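Local coordinates for protein alpha,alpha-trehalose-phosphate synthase (UDP-forming) (PDB 5UOF) that is a glycosyltransferase of family 20 with the two-domain GT-B fold, found here as an assembly of two copies, at residues Q201-T204 and D205-R209; F167-P170 and D171-R174. One frame throughout, in Å; residues are numbered along the deposited sequence. Where two conformers were deposited one is given.

Contact 1. Residues Q201-T204 and D205-R209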
# COMPACT_ATOMS: atom_id res chain seq x y z
N GLN A 201 -4.19 -6.55 13.87
CA GLN A 201 -3.41 -7.63 13.28
C GLN A 201 -2.22 -7.11 12.49
O GLN A 201 -1.17 -7.76 12.47
CB GLN A 201 -4.29 -8.50 12.38
CG GLN A 201 -3.59 -9.77 11.91
CD GLN A 201 -3.29 -10.73 13.05
OE1 GLN A 201 -4.19 -11.13 13.79
NE2 GLN A 201 -2.03 -11.11 13.20
N ALA A 202 -2.36 -5.96 11.83
CA ALA A 202 -1.23 -5.38 11.10
C ALA A 202 -0.07 -5.08 12.05
O ALA A 202 1.10 -5.36 11.73
CB ALA A 202 -1.66 -4.11 10.37
N PHE A 203 -0.38 -4.50 13.21
CA PHE A 203 0.65 -4.22 14.20
C PHE A 203 1.26 -5.51 14.73
O PHE A 203 2.49 -5.65 14.82
CB PHE A 203 0.04 -3.39 15.33
CG PHE A 203 1.00 -3.03 16.42
CD1 PHE A 203 1.96 -2.04 16.22
CD2 PHE A 203 0.94 -3.65 17.67
CE1 PHE A 203 2.85 -1.70 17.24
CE2 PHE A 203 1.82 -3.31 18.69
CZ PHE A 203 2.78 -2.33 18.47
N THR A 204 0.41 -6.48 15.07
CA THR A 204 0.89 -7.77 15.55
C THR A 204 1.76 -8.46 14.51
O THR A 204 2.80 -9.04 14.84
CB THR A 204 -0.31 -8.65 15.92
OG1 THR A 204 -1.06 -8.00 16.95
CG2 THR A 204 0.15 -9.99 16.45
N ASP A 205 1.35 -8.40 13.24
CA ASP A 205 2.15 -8.98 12.16
C ASP A 205 3.55 -8.37 12.13
O ASP A 205 4.53 -9.09 11.95
CB ASP A 205 1.47 -8.76 10.81
CG ASP A 205 0.33 -9.73 10.55
OD1 ASP A 205 0.17 -10.70 11.32
OD2 ASP A 205 -0.40 -9.52 9.56
N TYR A 206 3.65 -7.05 12.26
CA TYR A 206 4.96 -6.42 12.27
C TYR A 206 5.82 -6.98 13.38
O TYR A 206 6.98 -7.38 13.15
CB TYR A 206 4.82 -4.90 12.42
CG TYR A 206 6.13 -4.14 12.24
CD1 TYR A 206 7.04 -4.02 13.29
CD2 TYR A 206 6.45 -3.52 11.04
CE1 TYR A 206 8.23 -3.33 13.13
CE2 TYR A 206 7.64 -2.83 10.87
CZ TYR A 206 8.52 -2.74 11.92
OH TYR A 206 9.71 -2.06 11.77
N ILE A 207 5.27 -7.05 14.60
CA ILE A 207 6.04 -7.50 15.76
C ILE A 207 6.48 -8.95 15.58
O ILE A 207 7.65 -9.29 15.79
CB ILE A 207 5.19 -7.33 17.04
CG1 ILE A 207 4.87 -5.86 17.30
CG2 ILE A 207 5.89 -7.99 18.23
CD1 ILE A 207 6.03 -5.07 17.78
N GLU A 208 5.54 -9.83 15.21
CA GLU A 208 5.83 -11.26 15.17
C GLU A 208 6.71 -11.63 13.98
O GLU A 208 7.74 -12.29 14.14
CB GLU A 208 4.51 -12.05 15.12
CG GLU A 208 3.75 -12.01 16.42
CD GLU A 208 2.44 -12.76 16.36
OE1 GLU A 208 1.78 -12.73 15.29
OE2 GLU A 208 2.07 -13.38 17.37
N ARG A 209 6.33 -11.19 12.78
CA ARG A 209 7.02 -11.66 11.59
C ARG A 209 8.39 -11.03 11.42
O ARG A 209 9.23 -11.60 10.72
CB ARG A 209 6.15 -11.41 10.36
CG ARG A 209 4.87 -12.22 10.44
CD ARG A 209 3.94 -11.94 9.31
NE ARG A 209 2.90 -12.96 9.26
CZ ARG A 209 1.97 -13.01 8.31
NH1 ARG A 209 1.98 -12.10 7.35
NH2 ARG A 209 1.07 -13.98 8.31
O HOH W 1 -1.08 -13.18 15.06
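Gln-201 reaches one helical turn forward to Asp-205. From CB the chain leaves with CG anti to the backbone N (chi1 -171°) and then bends at chi2, which turns the amide along the helix. CG passes Asp-205 OD1 at 3.9 Å, and CD lies equally far from that oxygen. At the tip NE2 donates to Asp-205 OD1 at 2.9 Å. The bond is fairly straight and lies close to the amide plane of Gln-201, yet it meets the carboxylate from above its plane, the two planes being 47° apart. NE2 also donates to a water, which in turn donates a hydrogen bond to Glu-208 OE1, so the amide is tied to two acidic residues. Next to this, Thr-204 and Glu-208 run side by side, with Thr-204 CG2 3.4 Å from Glu-208 OE1; the threonine hydroxyl turns back to Arg-200 O. Underneath run the i to i+4 backbone bonds of helix 197-209, including Asp-205 N to Gln-201 O at 2.7 Å. Asp-205 OD2 forms a salt bridge with Arg-209 of the second subunit, and the reciprocal pair forms too. Gln-201 thus adds an N-H to an interfacial carboxylate, which would steady it and probably favour its charged form.

Contact 2. Residues F167-P170 and D171-R174; sequences FPSP and DVLR
Leu-173 and Val-172 fold back onto the two residues that lead into their own helical turn. The methyl CD2 of Leu-173 approaches Phe-167 CZ at 3.8 Å, its side chain crossing the phenylalanine at a slant, while CD1 sits 3.9 Å from Pro-168 CG. Val-172 puts CG1, the branch anti to its backbone N (chi1 173°), against Pro-168 CB at 3.7 Å. Pro-168 thus meets both, CB toward the valine and CG toward the leucine, and its own CD rests over one face of the Phe-167 ring, near the rim.

The backbone behind these side chains sets their positions. Ser-169 occupies the N-cap position, though its side chain makes no capping bond. Its carbonyl does the gripping: Ser-169 O accepts Leu-173 N at 2.8 Å, almost head-on, and also Val-172 N at 2.9 Å from well above the carbonyl plane. Arg-174 N donates to Pro-170 O at 3.0 Å, and the Arg-174 side chain forms a salt bridge with Glu-397 of the second subunit.

Further out, Phe-98 of helix 89-98 meets the Phe-167 ring at a steep angle and touches Pro-168 and Leu-173. Met-186 and Val-183 of helix 179-186 pack on Phe-167 and Leu-173 respectively, and helix 197-209 lies against Pro-170, so this short turn after strand 159-162 is lodged among three helices.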
# COMPACT_ATOMS: atom_id res chain seq x y z
N PHE A 167 -3.98 1.39 10.80
CA PHE A 167 -2.58 1.01 10.93
C PHE A 167 -2.23 0.09 9.78
O PHE A 167 -2.84 -0.98 9.64
CB PHE A 167 -2.27 0.33 12.27
CG PHE A 167 -0.80 0.25 12.55
CD1 PHE A 167 -0.13 1.35 13.05
CD2 PHE A 167 -0.09 -0.91 12.27
CE1 PHE A 167 1.24 1.29 13.29
CE2 PHE A 167 1.29 -0.97 12.52
CZ PHE A 167 1.94 0.13 13.04
N PRO A 168 -1.29 0.48 8.91
CA PRO A 168 -1.03 -0.29 7.70
C PRO A 168 -0.29 -1.59 7.97
O PRO A 168 0.45 -1.72 8.95
CB PRO A 168 -0.19 0.67 6.85
CG PRO A 168 0.58 1.47 7.88
CD PRO A 168 -0.36 1.62 9.07
N SER A 169 -0.49 -2.55 7.07
CA SER A 169 0.24 -3.81 7.12
C SER A 169 1.75 -3.56 6.97
O SER A 169 2.16 -2.51 6.47
CB SER A 169 -0.27 -4.75 6.03
OG SER A 169 -0.13 -4.14 4.77
N PRO A 170 2.59 -4.50 7.41
CA PRO A 170 4.04 -4.20 7.49
C PRO A 170 4.65 -3.79 6.16
O PRO A 170 5.50 -2.89 6.13
CB PRO A 170 4.64 -5.51 8.01
CG PRO A 170 3.52 -6.17 8.76
CD PRO A 170 2.26 -5.79 8.04
N ASP A 171 4.24 -4.42 5.05
CA ASP A 171 4.79 -4.05 3.75
C ASP A 171 4.53 -2.59 3.42
O ASP A 171 5.32 -1.95 2.72
CB ASP A 171 4.18 -4.96 2.66
CG ASP A 171 2.68 -5.19 2.85
OD1 ASP A 171 2.26 -5.65 3.95
OD2 ASP A 171 1.93 -4.94 1.88
N VAL A 172 3.42 -2.03 3.92
CA VAL A 172 3.09 -0.65 3.63
C VAL A 172 3.68 0.28 4.69
O VAL A 172 4.14 1.37 4.38
CB VAL A 172 1.56 -0.50 3.52
CG1 VAL A 172 1.15 0.97 3.39
CG2 VAL A 172 1.06 -1.30 2.30
N LEU A 173 3.69 -0.19 5.94
CA LEU A 173 4.30 0.59 7.02
C LEU A 173 5.77 0.90 6.74
O LEU A 173 6.27 1.97 7.11
CB LEU A 173 4.20 -0.16 8.35
CG LEU A 173 4.77 0.61 9.55
CD1 LEU A 173 3.93 1.85 9.87
CD2 LEU A 173 4.92 -0.28 10.78
N ARG A 174 6.49 -0.03 6.09
CA ARG A 174 7.91 0.16 5.82
C ARG A 174 8.18 1.30 4.84
O ARG A 174 9.35 1.68 4.67
CB ARG A 174 8.52 -1.15 5.31
CG ARG A 174 8.64 -2.19 6.41
CD ARG A 174 8.96 -3.60 5.89
NE ARG A 174 10.16 -3.64 5.06
CZ ARG A 174 10.21 -4.19 3.85
NH1 ARG A 174 9.13 -4.78 3.34
NH2 ARG A 174 11.34 -4.18 3.16

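Contacts 1 and 2 lie side by side in one half of the GT-B fold, their centres about 9 Å apart, and they touch directly. Ala-202 brings CB to within 3.4 Å of Phe-167 O. One turn further, Tyr-206 CD2 meets Leu-173 CD2 at 3.6 Å, and Pro-170 CG comes as close to Tyr-206 N. Segment 167-174 thus beds down along helix 197-209, while His-179 shares a hydrogen bond with the Tyr-206 hydroxyl and touches Leu-173. Both contacts also face the second subunit. Neither supplies a ligand to the sodium ion, which is held by Arg-360, Ser-362 and Gln-385.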